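Local coordinates for protein beta-lactamase (Klebsiella pneumoniae, PDB 6HUH) that probably hydrolyses beta-lactam antibiotics to substituted beta-amino acids as a class D serine beta-lactamase, conferring antibiotic resistance, at residues Q90-S95 and Y100-Y105; V68-P73 and A181-Q186. One frame throughout, in Å; residues are numbered along the deposited sequence.

Contact 1: Q90-S95 and Y100-Y105; sequences QTTTPS and YSVIWY. With SO4 (sulfate ion), chain C.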
loop_
_atom_site.group_PDB
_atom_site.type_symbol
_atom_site.label_atom_id
_atom_site.label_comp_id
_atom_site.label_asym_id
_atom_site.label_seq_id
_atom_site.Cartn_x
_atom_site.Cartn_y
_atom_site.Cartn_z
ATOM N N GLN A 90 -3.662 -14.255 -1.032
ATOM C CA GLN A 90 -2.258 -14.164 -1.457
ATOM C C GLN A 90 -1.291 -13.850 -0.318
ATOM O O GLN A 90 -1.686 -13.868 0.844
ATOM C CB GLN A 90 -2.066 -13.183 -2.631
ATOM C CG GLN A 90 -1.552 -13.863 -3.936
ATOM C CD GLN A 90 -0.101 -14.345 -3.937
ATOM O OE1 GLN A 90 0.223 -15.464 -3.516
ATOM N NE2 GLN A 90 0.792 -13.555 -4.517
ATOM N N THR A 91 -0.001 -13.623 -0.661
ATOM C CA THR A 91 1.078 -13.274 0.268
ATOM C C THR A 91 0.764 -11.897 0.882
ATOM O O THR A 91 0.581 -10.926 0.141
ATOM C CB THR A 91 2.442 -13.326 -0.466
ATOM O OG1 THR A 91 2.706 -14.668 -0.868
ATOM C CG2 THR A 91 3.594 -12.827 0.385
ATOM N N THR A 92 0.644 -11.820 2.215
ATOM C CA THR A 92 0.346 -10.528 2.823
ATOM C C THR A 92 1.550 -10.002 3.616
ATOM O O THR A 92 2.359 -10.767 4.128
ATOM C CB THR A 92 -0.971 -10.550 3.620
ATOM O OG1 THR A 92 -0.850 -11.499 4.657
ATOM C CG2 THR A 92 -2.188 -10.901 2.757
ATOM N N THR A 93 1.691 -8.684 3.618
ATOM C CA THR A 93 2.724 -7.913 4.305
ATOM C C THR A 93 1.996 -7.133 5.423
ATOM O O THR A 93 0.760 -7.096 5.385
ATOM C CB THR A 93 3.447 -6.967 3.308
ATOM O OG1 THR A 93 2.583 -5.906 2.910
ATOM C CG2 THR A 93 3.941 -7.669 2.082
ATOM N N PRO A 94 2.677 -6.470 6.405
ATOM C CA PRO A 94 1.924 -5.741 7.450
ATOM C C PRO A 94 1.053 -4.589 6.924
ATOM O O PRO A 94 0.078 -4.221 7.565
ATOM C CB PRO A 94 3.026 -5.259 8.400
ATOM C CG PRO A 94 4.170 -6.174 8.149
ATOM C CD PRO A 94 4.130 -6.417 6.684
ATOM N N SER A 95 1.400 -4.044 5.743
ATOM C CA SER A 95 0.697 -2.952 5.052
ATOM C C SER A 95 -0.619 -3.457 4.435
ATOM O O SER A 95 -1.651 -2.787 4.517
ATOM C CB SER A 95 1.603 -2.347 3.977
ATOM O OG SER A 95 1.012 -1.218 3.356
ATOM N N TYR A 100 -6.628 -5.009 3.899
ATOM C CA TYR A 100 -7.683 -6.000 3.648
ATOM C C TYR A 100 -8.095 -6.818 4.914
ATOM O O TYR A 100 -8.791 -7.835 4.778
ATOM C CB TYR A 100 -7.300 -6.906 2.456
ATOM C CG TYR A 100 -6.759 -6.098 1.298
ATOM C CD1 TYR A 100 -7.617 -5.471 0.399
ATOM C CD2 TYR A 100 -5.397 -5.878 1.156
ATOM C CE1 TYR A 100 -7.125 -4.664 -0.624
ATOM C CE2 TYR A 100 -4.894 -5.077 0.137
ATOM C CZ TYR A 100 -5.760 -4.462 -0.743
ATOM O OH TYR A 100 -5.239 -3.657 -1.724
ATOM N N SER A 101 -7.721 -6.332 6.141
ATOM C CA SER A 101 -8.052 -6.969 7.431
ATOM C C SER A 101 -7.881 -8.496 7.363
ATOM O O SER A 101 -8.832 -9.260 7.564
ATOM C CB SER A 101 -9.461 -6.596 7.891
ATOM O OG SER A 101 -9.555 -5.253 8.335
ATOM N N VAL A 102 -6.656 -8.921 7.025
ATOM C CA VAL A 102 -6.274 -10.322 6.874
ATOM C C VAL A 102 -6.157 -10.954 8.254
ATOM O O VAL A 102 -5.196 -10.696 8.988
ATOM C CB VAL A 102 -5.004 -10.499 6.011
ATOM C CG1 VAL A 102 -4.926 -11.909 5.453
ATOM C CG2 VAL A 102 -4.957 -9.472 4.883
ATOM N N ILE A 103 -7.171 -11.760 8.615
ATOM C CA ILE A 103 -7.243 -12.384 9.927
ATOM C C ILE A 103 -6.201 -13.467 10.115
ATOM O O ILE A 103 -5.673 -13.577 11.220
ATOM C CB ILE A 103 -8.666 -12.867 10.292
ATOM C CG1 ILE A 103 -9.093 -14.090 9.478
ATOM C CG2 ILE A 103 -9.689 -11.718 10.190
ATOM C CD1 ILE A 103 -10.310 -14.808 10.013
ATOM N N TRP A 104 -5.873 -14.249 9.056
ATOM C CA TRP A 104 -4.888 -15.326 9.169
ATOM C C TRP A 104 -3.489 -14.816 9.506
ATOM O O TRP A 104 -2.752 -15.502 10.204
ATOM C CB TRP A 104 -4.885 -16.264 7.963
ATOM C CG TRP A 104 -4.537 -15.682 6.623
ATOM C CD1 TRP A 104 -5.393 -15.512 5.578
ATOM C CD2 TRP A 104 -3.211 -15.443 6.095
ATOM N NE1 TRP A 104 -4.702 -15.110 4.457
ATOM C CE2 TRP A 104 -3.364 -15.047 4.751
ATOM C CE3 TRP A 104 -1.913 -15.489 6.640
ATOM C CZ2 TRP A 104 -2.279 -14.652 3.959
ATOM C CZ3 TRP A 104 -0.841 -15.106 5.852
ATOM C CH2 TRP A 104 -1.026 -14.709 4.525
ATOM N N TYR A 105 -3.156 -13.591 9.075
ATOM C CA TYR A 105 -1.873 -12.938 9.348
ATOM C C TYR A 105 -1.806 -12.509 10.825
ATOM O O TYR A 105 -0.721 -12.454 11.407
ATOM C CB TYR A 105 -1.674 -11.753 8.396
ATOM C CG TYR A 105 -0.274 -11.192 8.374
ATOM C CD1 TYR A 105 0.107 -10.182 9.250
ATOM C CD2 TYR A 105 0.655 -11.620 7.426
ATOM C CE1 TYR A 105 1.395 -9.650 9.227
ATOM C CE2 TYR A 105 1.930 -11.064 7.364
ATOM C CZ TYR A 105 2.303 -10.095 8.282
ATOM O OH TYR A 105 3.571 -9.571 8.262
HETATM S S SO4 C . -13.166 -4.790 7.941
HETATM O O1 SO4 C . -13.178 -6.001 7.114
HETATM O O2 SO4 C . -14.474 -4.134 7.906
HETATM O O3 SO4 C . -12.871 -5.168 9.312
HETATM O O4 SO4 C . -12.143 -3.871 7.445
#
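Thr-92 and Tyr-105 mark the closest approach of the two backbones, their CA atoms 7.3 Å apart, where the loop 90-93 passes the start of helix 103-113. Thr-92 points its side chain between two aromatic rings. With OG1 between the backbone N and the carbonyl carbon (chi1 61°), this oxygen lies against Trp-104 CH2 and Tyr-105 CD2, obliquely to both rings, while CG2 meets Val-102 CG2 tip to tip at 3.8 Å. The indole takes Gln-90 O at its edge, in plane, 3.3 Å from CZ2, and Val-102 CG1 over one face; its NE1 is hydrogen-bonded to Trp-88 O. Past Thr-92, the phenol ring of Tyr-105 brings OH to Pro-94 CG, 3.5 Å away, with Thr-93 O over one of its faces, and OH is hydrogen-bonded to Pro-73 O. Ser-101 to Ile-103 occupy the place of the Ser-Xaa-Val motif of class D enzymes, with isoleucine third. Ser-101 packs on Ser-51, the predicted acyl-ester serine, and its OG donates to O4 of a sulfate, probably from the crystallisation liquor, at 3.1 Å. Helix 94-99 links the two segments, Trp-97 on it meeting the ring of Tyr-105, and Ser-101 reaches Lys-197 on strand 192-201.

Contact 2: V68-P73 and A181-Q186; sequences VDEQLP and ANILRQ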
loop_
_atom_site.group_PDB
_atom_site.type_symbol
_atom_site.label_atom_id
_atom_site.label_comp_id
_atom_site.label_asym_id
_atom_site.label_seq_id
_atom_site.Cartn_x
_atom_site.Cartn_y
_atom_site.Cartn_z
ATOM N N VAL A 68 8.699 -6.684 10.998
ATOM C CA VAL A 68 9.967 -5.987 10.774
ATOM C C VAL A 68 9.711 -4.529 10.454
ATOM O O VAL A 68 10.258 -3.645 11.120
ATOM C CB VAL A 68 10.823 -6.694 9.688
ATOM C CG1 VAL A 68 12.108 -5.919 9.386
ATOM C CG2 VAL A 68 11.133 -8.124 10.089
ATOM N N ASP A 69 8.900 -4.295 9.406
ATOM C CA ASP A 69 8.476 -2.987 8.916
ATOM C C ASP A 69 7.159 -3.130 8.170
ATOM O O ASP A 69 6.403 -4.042 8.459
ATOM C CB ASP A 69 9.578 -2.285 8.073
ATOM C CG ASP A 69 10.173 -3.074 6.928
ATOM O OD1 ASP A 69 9.442 -3.885 6.319
ATOM O OD2 ASP A 69 11.351 -2.840 6.600
ATOM N N GLU A 70 6.892 -2.253 7.215
ATOM C CA GLU A 70 5.646 -2.207 6.460
ATOM C C GLU A 70 5.592 -3.280 5.372
ATOM O O GLU A 70 4.516 -3.702 4.951
ATOM C CB GLU A 70 5.471 -0.803 5.852
ATOM C CG GLU A 70 5.436 0.335 6.866
ATOM C CD GLU A 70 6.751 0.810 7.462
ATOM O OE1 GLU A 70 7.827 0.313 7.052
ATOM O OE2 GLU A 70 6.702 1.683 8.356
ATOM N N GLN A 71 6.758 -3.691 4.901
ATOM C CA GLN A 71 6.898 -4.662 3.830
ATOM C C GLN A 71 7.169 -6.061 4.379
ATOM O O GLN A 71 6.846 -7.054 3.713
ATOM C CB GLN A 71 8.060 -4.250 2.849
ATOM C CG GLN A 71 8.107 -2.787 2.322
ATOM C CD GLN A 71 6.940 -2.363 1.421
ATOM O OE1 GLN A 71 5.824 -2.076 1.878
ATOM N NE2 GLN A 71 7.174 -2.258 0.118
ATOM N N LEU A 72 7.813 -6.145 5.562
ATOM C CA LEU A 72 8.224 -7.424 6.120
ATOM C C LEU A 72 7.640 -7.762 7.473
ATOM O O LEU A 72 7.446 -6.868 8.303
ATOM C CB LEU A 72 9.742 -7.495 6.161
ATOM C CG LEU A 72 10.389 -7.656 4.792
ATOM C CD1 LEU A 72 11.523 -6.690 4.626
ATOM C CD2 LEU A 72 10.818 -9.099 4.553
ATOM N N PRO A 73 7.341 -9.062 7.725
ATOM C CA PRO A 73 7.473 -10.226 6.823
ATOM C C PRO A 73 6.330 -10.387 5.805
ATOM O O PRO A 73 5.191 -10.011 6.071
ATOM C CB PRO A 73 7.529 -11.388 7.798
ATOM C CG PRO A 73 6.608 -10.953 8.927
ATOM C CD PRO A 73 6.742 -9.454 9.023
ATOM N N ALA A 181 1.912 3.453 12.785
ATOM C CA ALA A 181 1.332 4.638 12.160
ATOM C C ALA A 181 1.317 4.496 10.636
ATOM O O ALA A 181 0.283 4.714 10.001
ATOM C CB ALA A 181 2.144 5.876 12.547
ATOM N N ASN A 182 2.473 4.130 10.065
ATOM C CA ASN A 182 2.673 3.975 8.635
ATOM C C ASN A 182 1.690 2.990 8.020
ATOM O O ASN A 182 0.901 3.391 7.162
ATOM C CB ASN A 182 4.132 3.631 8.309
ATOM C CG ASN A 182 5.139 4.748 8.565
ATOM O OD1 ASN A 182 4.812 5.932 8.680
ATOM N ND2 ASN A 182 6.415 4.400 8.618
ATOM N N ILE A 183 1.659 1.741 8.524
ATOM C CA ILE A 183 0.733 0.715 8.022
ATOM C C ILE A 183 -0.764 1.087 8.243
ATOM O O ILE A 183 -1.606 0.593 7.488
ATOM C CB ILE A 183 1.073 -0.719 8.528
ATOM C CG1 ILE A 183 1.092 -0.833 10.057
ATOM C CG2 ILE A 183 2.373 -1.169 7.934
ATOM C CD1 ILE A 183 1.170 -2.276 10.592
ATOM N N LEU A 184 -1.069 2.004 9.215
ATOM C CA LEU A 184 -2.434 2.488 9.586
ATOM C C LEU A 184 -2.852 3.853 8.976
ATOM O O LEU A 184 -3.970 4.303 9.226
ATOM C CB LEU A 184 -2.585 2.601 11.131
ATOM C CG LEU A 184 -2.816 1.355 11.972
ATOM C CD1 LEU A 184 -2.836 1.719 13.422
ATOM C CD2 LEU A 184 -4.114 0.678 11.604
ATOM N N ARG A 185 -1.936 4.527 8.241
ATOM C CA ARG A 185 -2.128 5.835 7.604
ATOM C C ARG A 185 -3.270 5.846 6.589
ATOM O O ARG A 185 -3.427 4.912 5.806
ATOM C CB ARG A 185 -0.819 6.316 6.979
ATOM C CG ARG A 185 -0.836 7.758 6.502
ATOM C CD ARG A 185 -0.009 8.679 7.386
ATOM N NE ARG A 185 0.525 9.811 6.626
ATOM C CZ ARG A 185 -0.176 10.886 6.284
ATOM N NH1 ARG A 185 -1.458 10.994 6.632
ATOM N NH2 ARG A 185 0.389 11.854 5.574
ATOM N N GLN A 186 -4.046 6.932 6.615
ATOM C CA GLN A 186 -5.238 7.227 5.815
ATOM C C GLN A 186 -5.045 8.551 5.006
ATOM O O GLN A 186 -4.092 9.305 5.285
ATOM C CB GLN A 186 -6.437 7.389 6.784
ATOM C CG GLN A 186 -6.843 6.137 7.556
ATOM C CD GLN A 186 -7.580 5.145 6.690
ATOM O OE1 GLN A 186 -8.363 5.519 5.808
ATOM N NE2 GLN A 186 -7.329 3.852 6.913
#
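Glu-70 meets Asn-182 and Ile-183 where an Asx turn, folded within the loop 68-73, packs on the helix that leads into strand 185-189. The first residues of the loop shape the turn. Val-68 N and Asp-69 N both donate to Leu-72 O, approaching it from the same face of its plane, so that one carbonyl closes the loop on itself. The Asp-69 side chain folds back on the turn: its OD1 accepts from Gln-71 N, tilted above the carboxylate plane, at 3.0 Å, and from Leu-72 N, nearly along the C-O axis, at 2.9 Å. Two backbone donors thus fix one carboxylate oxygen, and Tyr-62 OH on helix 56-64 is hydrogen-bonded to Asp-69 O.

Glu-70 follows, its CA 5.9 Å from that of Ile-183, with its side chain directed at the helix. The aliphatic part crosses the isoleucine at an angle, and CG lies 3.6 Å from Ile-183 CG2. That branch also touches Glu-70 CB, so the methylenes of the acid cover a residue whose side chain otherwise packs on Pro-94, Met-98, Ala-58 and Tyr-62. A bend at chi2 (78°) turns the carboxylate toward Asn-182, where OE2 is also hydrogen-bonded to His-179 ND1 of the same helix. Two hydrogen-bonding partners at this oxygen are consistent with a charged carboxylate. Beyond Glu-70, Gln-71 and Leu-72 face the dimer partner, packing on Arg-185 and Pro-187 of the second subunit, and Pro-73 is preceded by a cis peptide bond.

Across the contact the polar tie is a single, fairly straight bond: Asn-182 ND2 donates to Glu-70 OE2 at 2.7 Å and 166°, the acceptor lying in the amide plane while the donor stands 39° above the carboxylate plane.

How the contacts relate
The centres of contacts 1 and 2 lie about 11 Å apart, on the same side of the chain's centre. Along the chain the order is 68-73, 90-95, 100-105 and 181-186, which nests contact 1 inside the long loop that contact 2 closes. Helix 94-99 is common ground: it begins in contact 1, and its Pro-94 and Met-98 touch Ile-183 of contact 2. The loop 68-73 also touches contact 1 directly, with a probable backbone hydrogen bond from Ser-95 N to Glu-70 O (3.2 Å) and Pro-94 CG packed near Asp-69 O. Contact 1 lies near the predicted catalytic serine, whereas contact 2, away from it, joins the loop after helix 56-64 to the end of helix 174-184, which runs on into edge strand 185-189.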